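Local coordinates for protein chitinase (Chromobacterium violaceum, PDB 4TXG) that probably hydrolyses the glycosidic linkages of chitin, as a family 18 glycoside hydrolase that also carries a predicted carbohydrate-binding module, at residues 186-191 against 248-253; 308-313 against 365-370. All coordinates share one frame; numbering follows the deposited sequence.

Contact 1: residues 186-191 against 248-253; sequences INYAFA and TLISVG
Phe190 presents one ring face to the carbonyl of Gly253, whose O stands 3.4 Å from Phe190 CG and off toward the ring's rim. The opposite face is roofed over its centre by the methyl of Ala189, and Ser251 O lies in the ring plane at the edge. The second ring, Tyr188, receives Ile250 CD1 obliquely, 3.5 Å from Tyr188 CD1, while Phe233 meets it edge-to-face from outside the pair. Both strands are neighbouring parallel staves of the TIM barrel of this GH18 enzyme, and they show how a beta bulge shifts the register of a parallel ladder. Ile186, Asn187 and Tyr188 pair in step with Thr248, Leu249 and Ile250; beyond them the register slips by one, and Ala191 pairs with Val252. The slip coincides with the cis peptide between Ala189 and Phe190: Ser251 O is taken by Ala191 N at 2.7 Å, where a regular ladder would use the amide of Phe190. On the inner side, Asn187 and Leu249 run side by side, the amide oxygen OD1 of Asn187 lying 3.5 Å from CB of Leu249. Of all the residues here Ser251 has the most surface buried by the pairing; its hydroxyl hydrogen-bonds to Asp310 on the next strand. On the outer side, Ile250 and Val252 pack against helix 287-304. Ile250 places CG1 anti to its nitrogen (chi1 -180°), which carries the branch across to the first strand: besides reaching Tyr188 with CD1, it sets CG1 3.7 Å from Ala191 CB. The ladder closes where Gly253 N donates to Ala191 O at 2.9 Å.

Contact 2: residues 308-313 against 365-370; sequences GVDIDF and QITAAV
Ala369, Thr367 and Ile311 lose the most surface to this pairing, and each illustrates a different job in a parallel barrel strand pair. Ala369 points its methyl at the neighbouring strand, where CB packs 3.6 Å from Asp312 OD1. Its amide reaches Ile311 O at 3.0 Å from above the carbonyl plane, a bent bond. That same oxygen is shared with a water 2.7 Å from Ile311 O, which also accepts the N-H of Phe313; a second water bridges Phe313 O and Ala369 O. Water thus takes over where direct pairing between the strands gives out. Thr367 is gripped through backbone and side chain alike: its N donates to Val309 O, its O accepts from Ile311 N at 2.8 Å, and its hydroxyl OG1 donates to Asp310 OD1 at 2.7 Å. The two side chains cross at about a right angle. With CG of Asp310 opposite the backbone nitrogen (chi1 176°), the carboxylate swings toward Thr367, which meets OD1 on its anti side, 19° out of plane. Asp310 OD2 is turned to other partners, among them the hydroxyl of Tyr159, so both carboxylate oxygens are held and the group's rotation is fixed. Ile311 faces the other way, with Ala368 beside it, and packs on Leu349 of helix 338-360, the helical connection of this beta-alpha-beta crossover. Asp310 and Asp312 are the second and third acidic residues of the DxxDxDxE signature of GH18 chitinases, which ends at Glu314 and whose final glutamate is the catalytic acid in characterised relatives and probably here.

Contact 1 is complete in the sequence before contact 2 opens, and together they make four successive parallel staves of one curled sheet, in the order 185-193, 247-253, 308-312 and 365-371. Their centres lie only 8 Å apart, because strands 247-253 and 308-312 are direct neighbours: Asp310 N probably donates to Ile250 O, and Asp312 N to Val252 O, each at 2.8 Å. Asp312 OD2 also packs 3.3 Å from Phe190 CE1, bypassing the intervening strand. Because each strand pairs with the next, the two contacts form a continuous part of the barrel wall, within the family 18 range, consistent with the C-terminal strand ends framing the active site, as in TIM barrels generally.

Contact 1: residues 186-191 against 248-253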
ATOM      1  N   ILE A 186       3.844 -10.801   9.033  1.00  7.93           N
ATOM      2  CA  ILE A 186       5.060 -10.820   8.220  1.00  7.13           C
ATOM      3  C   ILE A 186       4.699 -11.140   6.782  1.00  7.18           C
ATOM      4  O   ILE A 186       4.030 -12.137   6.512  1.00  8.81           O
ATOM      5  CB  ILE A 186       6.059 -11.866   8.712  1.00  6.87           C
ATOM      6  CG1 ILE A 186       6.467 -11.587  10.163  1.00  6.58           C
ATOM      7  CG2 ILE A 186       7.277 -11.935   7.771  1.00  9.51           C
ATOM      8  CD1 ILE A 186       7.072 -12.819  10.854  1.00  9.16           C
ATOM      9  N   ASN A 187       5.148 -10.288   5.870  1.00  6.29           N
ATOM     10  CA  ASN A 187       4.949 -10.499   4.442  1.00  6.16           C
ATOM     11  C   ASN A 187       6.238 -11.004   3.815  1.00  6.31           C
ATOM     12  O   ASN A 187       7.269 -10.342   3.911  1.00  7.97           O
ATOM     13  CB  ASN A 187       4.537  -9.203   3.746  1.00  6.69           C
ATOM     14  CG  ASN A 187       3.130  -8.757   4.091  1.00 10.38           C
ATOM     15  OD1 ASN A 187       2.322  -9.522   4.607  1.00 13.87           O
ATOM     16  ND2 ASN A 187       2.829  -7.498   3.779  1.00 13.57           N
ATOM     17  N   TYR A 188       6.177 -12.155   3.155  1.00  6.43           N
ATOM     18  CA  TYR A 188       7.347 -12.704   2.482  1.00  6.64           C
ATOM     19  C   TYR A 188       7.443 -12.190   1.053  1.00  9.74           C
ATOM     20  O   TYR A 188       6.520 -12.386   0.257  1.00  7.21           O
ATOM     21  CB  TYR A 188       7.276 -14.233   2.487  1.00  7.42           C
ATOM     22  CG  TYR A 188       8.449 -14.927   1.835  1.00  7.23           C
ATOM     23  CD1 TYR A 188       8.505 -15.112   0.452  1.00  7.30           C
ATOM     24  CD2 TYR A 188       9.494 -15.420   2.611  1.00  8.02           C
ATOM     25  CE1 TYR A 188       9.579 -15.777  -0.143  1.00  7.62           C
ATOM     26  CE2 TYR A 188      10.565 -16.064   2.032  1.00  9.38           C
ATOM     27  CZ  TYR A 188      10.604 -16.244   0.658  1.00  8.01           C
ATOM     28  OH  TYR A 188      11.670 -16.904   0.094  1.00  8.08           O
ATOM     29  N   ALA A 189       8.574 -11.570   0.728  1.00  7.38           N
ATOM     30  CA  ALA A 189       8.803 -10.965  -0.590  1.00  7.06           C
ATOM     31  C   ALA A 189       9.916 -11.680  -1.347  1.00  9.89           C
ATOM     32  O   ALA A 189      11.021 -11.784  -0.818  1.00  9.16           O
ATOM     33  CB  ALA A 189       9.160  -9.477  -0.414  1.00  7.03           C
ATOM     34  N   PHE A 190       9.691 -12.172  -2.572  1.00 10.22           N
ATOM     35  CA  PHE A 190       8.431 -12.127  -3.327  1.00  6.68           C
ATOM     36  C   PHE A 190       8.135 -13.452  -4.008  1.00 10.27           C
ATOM     37  O   PHE A 190       9.054 -14.128  -4.484  1.00  9.45           O
ATOM     38  CB  PHE A 190       8.479 -11.081  -4.447  1.00  7.09           C
ATOM     39  CG  PHE A 190       8.312  -9.669  -3.991  1.00  7.18           C
ATOM     40  CD1 PHE A 190       7.092  -9.225  -3.514  1.00  8.43           C
ATOM     41  CD2 PHE A 190       9.363  -8.775  -4.097  1.00  8.09           C
ATOM     42  CE1 PHE A 190       6.940  -7.908  -3.118  1.00  8.49           C
ATOM     43  CE2 PHE A 190       9.219  -7.460  -3.702  1.00  8.89           C
ATOM     44  CZ  PHE A 190       8.002  -7.034  -3.214  1.00 10.70           C
ATOM     45  N   ALA A 191       6.853 -13.791  -4.114  1.00  8.51           N
ATOM     46  CA  ALA A 191       6.414 -14.737  -5.133  1.00  9.45           C
ATOM     47  C   ALA A 191       6.151 -13.967  -6.434  1.00  9.66           C
ATOM     48  O   ALA A 191       6.079 -12.736  -6.435  1.00  7.98           O
ATOM     49  CB  ALA A 191       5.162 -15.493  -4.685  1.00  6.13           C
ATOM     50  N   THR A 248       1.540 -14.960   8.744  1.00  9.08           N
ATOM     51  CA  THR A 248       2.425 -14.815   7.588  1.00  9.36           C
ATOM     52  C   THR A 248       1.618 -14.766   6.294  1.00  8.55           C
ATOM     53  O   THR A 248       0.627 -15.487   6.127  1.00  9.33           O
ATOM     54  CB  THR A 248       3.472 -15.950   7.503  1.00  8.20           C
ATOM     55  OG1 THR A 248       2.821 -17.228   7.487  1.00  9.82           O
ATOM     56  CG2 THR A 248       4.420 -15.872   8.692  1.00  8.91           C
ATOM     57  N   LEU A 249       2.032 -13.882   5.390  1.00  6.99           N
ATOM     58  CA  LEU A 249       1.382 -13.753   4.095  1.00  6.70           C
ATOM     59  C   LEU A 249       2.430 -13.811   2.993  1.00  7.96           C
ATOM     60  O   LEU A 249       3.555 -13.339   3.170  1.00  8.94           O
ATOM     61  CB  LEU A 249       0.584 -12.443   3.997  1.00  7.59           C
ATOM     62  CG  LEU A 249      -0.632 -12.349   4.937  1.00 10.15           C
ATOM     63  CD1 LEU A 249      -0.242 -11.684   6.250  1.00 15.43           C
ATOM     64  CD2 LEU A 249      -1.777 -11.603   4.277  1.00 11.85           C
ATOM     65  N   ILE A 250       2.062 -14.401   1.865  1.00  8.55           N
ATOM     66  CA  ILE A 250       2.962 -14.437   0.718  1.00  9.03           C
ATOM     67  C   ILE A 250       2.688 -13.220  -0.178  1.00 10.33           C
ATOM     68  O   ILE A 250       1.561 -13.013  -0.646  1.00  8.93           O
ATOM     69  CB  ILE A 250       2.825 -15.785  -0.059  1.00  7.49           C
ATOM     70  CG1 ILE A 250       3.776 -15.819  -1.263  1.00  7.04           C
ATOM     71  CG2 ILE A 250       1.359 -16.076  -0.464  1.00  8.01           C
ATOM     72  CD1 ILE A 250       5.270 -15.725  -0.874  1.00  7.22           C
ATOM     73  N   SER A 251       3.707 -12.383  -0.374  1.00  6.56           N
ATOM     74  CA  SER A 251       3.548 -11.225  -1.252  1.00  5.92           C
ATOM     75  C   SER A 251       3.913 -11.599  -2.680  1.00  8.99           C
ATOM     76  O   SER A 251       4.926 -12.251  -2.922  1.00 10.82           O
ATOM     77  CB  SER A 251       4.398 -10.046  -0.788  1.00 12.12           C
ATOM     78  OG  SER A 251       4.054  -9.674   0.524  1.00 19.97           O
ATOM     79  N   VAL A 252       3.080 -11.170  -3.620  1.00  5.70           N
ATOM     80  CA  VAL A 252       3.246 -11.554  -5.013  1.00  5.68           C
ATOM     81  C   VAL A 252       3.444 -10.305  -5.869  1.00  7.63           C
ATOM     82  O   VAL A 252       2.618  -9.398  -5.838  1.00  7.70           O
ATOM     83  CB  VAL A 252       2.023 -12.338  -5.532  1.00  7.09           C
ATOM     84  CG1 VAL A 252       2.304 -12.913  -6.934  1.00  6.79           C
ATOM     85  CG2 VAL A 252       1.634 -13.438  -4.546  1.00 11.86           C
ATOM     86  N   GLY A 253       4.546 -10.255  -6.614  1.00  8.42           N
ATOM     87  CA  GLY A 253       4.800  -9.132  -7.505  1.00  7.46           C
ATOM     88  C   GLY A 253       5.980  -8.266  -7.091  1.00  8.64           C
ATOM     89  O   GLY A 253       7.128  -8.716  -7.077  1.00 11.94           O
TER

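Contact 2: residues 308-313 against 365-370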
ATOM      1  N   GLY A 308      -2.339 -15.963   4.411  1.00  7.25           N
ATOM      2  CA  GLY A 308      -2.942 -15.064   3.446  1.00  7.77           C
ATOM      3  C   GLY A 308      -2.046 -14.773   2.271  1.00  7.15           C
ATOM      4  O   GLY A 308      -0.891 -15.197   2.237  1.00  9.52           O
ATOM      5  N   VAL A 309      -2.597 -14.044   1.309  1.00  6.54           N
ATOM      6  CA  VAL A 309      -1.864 -13.608   0.122  1.00  6.43           C
ATOM      7  C   VAL A 309      -1.877 -12.088   0.076  1.00  9.84           C
ATOM      8  O   VAL A 309      -2.918 -11.468   0.316  1.00  8.20           O
ATOM      9  CB  VAL A 309      -2.497 -14.181  -1.170  1.00 10.40           C
ATOM     10  CG1 VAL A 309      -1.760 -13.692  -2.404  1.00 11.99           C
ATOM     11  CG2 VAL A 309      -2.473 -15.688  -1.128  1.00 16.42           C
ATOM     12  N   ASP A 310      -0.720 -11.501  -0.221  1.00  7.24           N
ATOM     13  CA  ASP A 310      -0.568 -10.059  -0.338  1.00  7.25           C
ATOM     14  C   ASP A 310      -0.283  -9.741  -1.804  1.00  8.60           C
ATOM     15  O   ASP A 310       0.749 -10.124  -2.345  1.00 10.61           O
ATOM     16  CB  ASP A 310       0.564  -9.577   0.576  1.00  7.79           C
ATOM     17  CG  ASP A 310       0.843  -8.092   0.449  1.00 11.16           C
ATOM     18  OD1 ASP A 310      -0.069  -7.283   0.742  1.00  9.44           O
ATOM     19  OD2 ASP A 310       1.990  -7.746   0.082  1.00 12.97           O
ATOM     20  N   ILE A 311      -1.224  -9.085  -2.468  1.00  5.78           N
ATOM     21  CA  ILE A 311      -1.071  -8.795  -3.887  1.00  5.61           C
ATOM     22  C   ILE A 311      -0.328  -7.479  -4.070  1.00  8.09           C
ATOM     23  O   ILE A 311      -0.817  -6.432  -3.664  1.00  9.06           O
ATOM     24  CB  ILE A 311      -2.445  -8.720  -4.590  1.00  6.40           C
ATOM     25  CG1 ILE A 311      -3.181 -10.050  -4.447  1.00  8.40           C
ATOM     26  CG2 ILE A 311      -2.276  -8.305  -6.058  1.00  8.72           C
ATOM     27  CD1 ILE A 311      -2.456 -11.248  -5.115  1.00 10.54           C
ATOM     28  N   ASP A 312       0.857  -7.540  -4.666  1.00  5.62           N
ATOM     29  CA  ASP A 312       1.686  -6.358  -4.874  1.00  5.76           C
ATOM     30  C   ASP A 312       1.858  -6.116  -6.378  1.00  9.47           C
ATOM     31  O   ASP A 312       2.956  -6.206  -6.930  1.00  8.23           O
ATOM     32  CB  ASP A 312       3.033  -6.535  -4.179  1.00  9.31           C
ATOM     33  CG  ASP A 312       3.849  -5.256  -4.148  1.00 15.35           C
ATOM     34  OD1 ASP A 312       3.404  -4.225  -4.714  1.00 18.84           O
ATOM     35  OD2 ASP A 312       4.946  -5.283  -3.558  1.00 17.95           O
ATOM     36  N   PHE A 313       0.734  -5.835  -7.022  1.00  7.87           N
ATOM     37  CA  PHE A 313       0.647  -5.595  -8.460  1.00  8.72           C
ATOM     38  C   PHE A 313       1.013  -4.133  -8.730  1.00  7.70           C
ATOM     39  O   PHE A 313       0.244  -3.229  -8.394  1.00  6.80           O
ATOM     40  CB  PHE A 313      -0.787  -5.962  -8.904  1.00  9.23           C
ATOM     41  CG  PHE A 313      -1.093  -5.843 -10.389  1.00  6.80           C
ATOM     42  CD1 PHE A 313      -0.255  -5.193 -11.294  1.00  8.39           C
ATOM     43  CD2 PHE A 313      -2.285  -6.379 -10.865  1.00  7.02           C
ATOM     44  CE1 PHE A 313      -0.600  -5.090 -12.647  1.00  7.62           C
ATOM     45  CE2 PHE A 313      -2.631  -6.297 -12.217  1.00  6.41           C
ATOM     46  CZ  PHE A 313      -1.790  -5.642 -13.105  1.00  6.29           C
ATOM     47  N   GLN A 365      -6.547 -14.480   4.712  1.00  8.08           N
ATOM     48  CA  GLN A 365      -6.642 -13.054   4.418  1.00  7.70           C
ATOM     49  C   GLN A 365      -6.164 -12.729   3.001  1.00 11.20           C
ATOM     50  O   GLN A 365      -5.258 -13.373   2.475  1.00 10.19           O
ATOM     51  CB  GLN A 365      -5.838 -12.239   5.448  1.00 11.84           C
ATOM     52  CG  GLN A 365      -6.511 -12.132   6.828  1.00 12.72           C
ATOM     53  CD  GLN A 365      -5.722 -11.276   7.817  1.00 20.43           C
ATOM     54  OE1 GLN A 365      -4.519 -11.470   7.993  1.00 20.82           O
ATOM     55  NE2 GLN A 365      -6.399 -10.323   8.464  1.00 15.17           N
ATOM     56  N   ILE A 366      -6.792 -11.736   2.382  1.00  7.73           N
ATOM     57  CA  ILE A 366      -6.232 -11.127   1.173  1.00  6.90           C
ATOM     58  C   ILE A 366      -5.872  -9.695   1.473  1.00  6.64           C
ATOM     59  O   ILE A 366      -6.720  -8.913   1.916  1.00  8.73           O
ATOM     60  CB  ILE A 366      -7.207 -11.138  -0.002  1.00 11.28           C
ATOM     61  CG1 ILE A 366      -7.735 -12.537  -0.233  1.00 15.43           C
ATOM     62  CG2 ILE A 366      -6.517 -10.597  -1.270  1.00 12.58           C
ATOM     63  CD1 ILE A 366      -8.688 -12.605  -1.377  1.00 17.10           C
ATOM     64  N   THR A 367      -4.614  -9.345   1.250  1.00  6.53           N
ATOM     65  CA  THR A 367      -4.207  -7.965   1.406  1.00  7.34           C
ATOM     66  C   THR A 367      -3.579  -7.483   0.101  1.00  6.14           C
ATOM     67  O   THR A 367      -3.363  -8.262  -0.827  1.00  6.68           O
ATOM     68  CB  THR A 367      -3.230  -7.800   2.590  1.00  7.58           C
ATOM     69  OG1 THR A 367      -1.983  -8.448   2.304  1.00  9.81           O
ATOM     70  CG2 THR A 367      -3.831  -8.429   3.853  1.00  9.93           C
ATOM     71  N   ALA A 368      -3.312  -6.185   0.021  1.00  7.97           N
ATOM     72  CA  ALA A 368      -2.631  -5.655  -1.143  1.00  5.94           C
ATOM     73  C   ALA A 368      -1.723  -4.518  -0.746  1.00  7.23           C
ATOM     74  O   ALA A 368      -2.050  -3.728   0.132  1.00  7.07           O
ATOM     75  CB  ALA A 368      -3.644  -5.184  -2.203  1.00  6.12           C
ATOM     76  N   ALA A 369      -0.563  -4.474  -1.384  1.00  6.25           N
ATOM     77  CA  ALA A 369       0.313  -3.309  -1.313  1.00  7.94           C
ATOM     78  C   ALA A 369      -0.169  -2.352  -2.391  1.00  7.28           C
ATOM     79  O   ALA A 369      -0.184  -2.703  -3.583  1.00  9.04           O
ATOM     80  CB  ALA A 369       1.758  -3.707  -1.528  1.00  8.58           C
ATOM     81  N   VAL A 370      -0.584  -1.160  -1.972  1.00  5.39           N
ATOM     82  CA  VAL A 370      -1.318  -0.245  -2.837  1.00  6.32           C
ATOM     83  C   VAL A 370      -0.587   1.098  -2.904  1.00  5.28           C
ATOM     84  O   VAL A 370       0.090   1.488  -1.951  1.00  7.40           O
ATOM     85  CB  VAL A 370      -2.780  -0.051  -2.339  1.00  6.26           C
ATOM     86  CG1 VAL A 370      -3.549  -1.369  -2.389  1.00  9.43           C
ATOM     87  CG2 VAL A 370      -2.810   0.521  -0.920  1.00  6.55           C
TER
HETATM   88  O   HOH W   1      -1.785  -4.764  -5.616  1.00  9.04           O
HETATM   89  O   HOH W   2      -0.630  -2.105  -6.129  1.00 19.58           O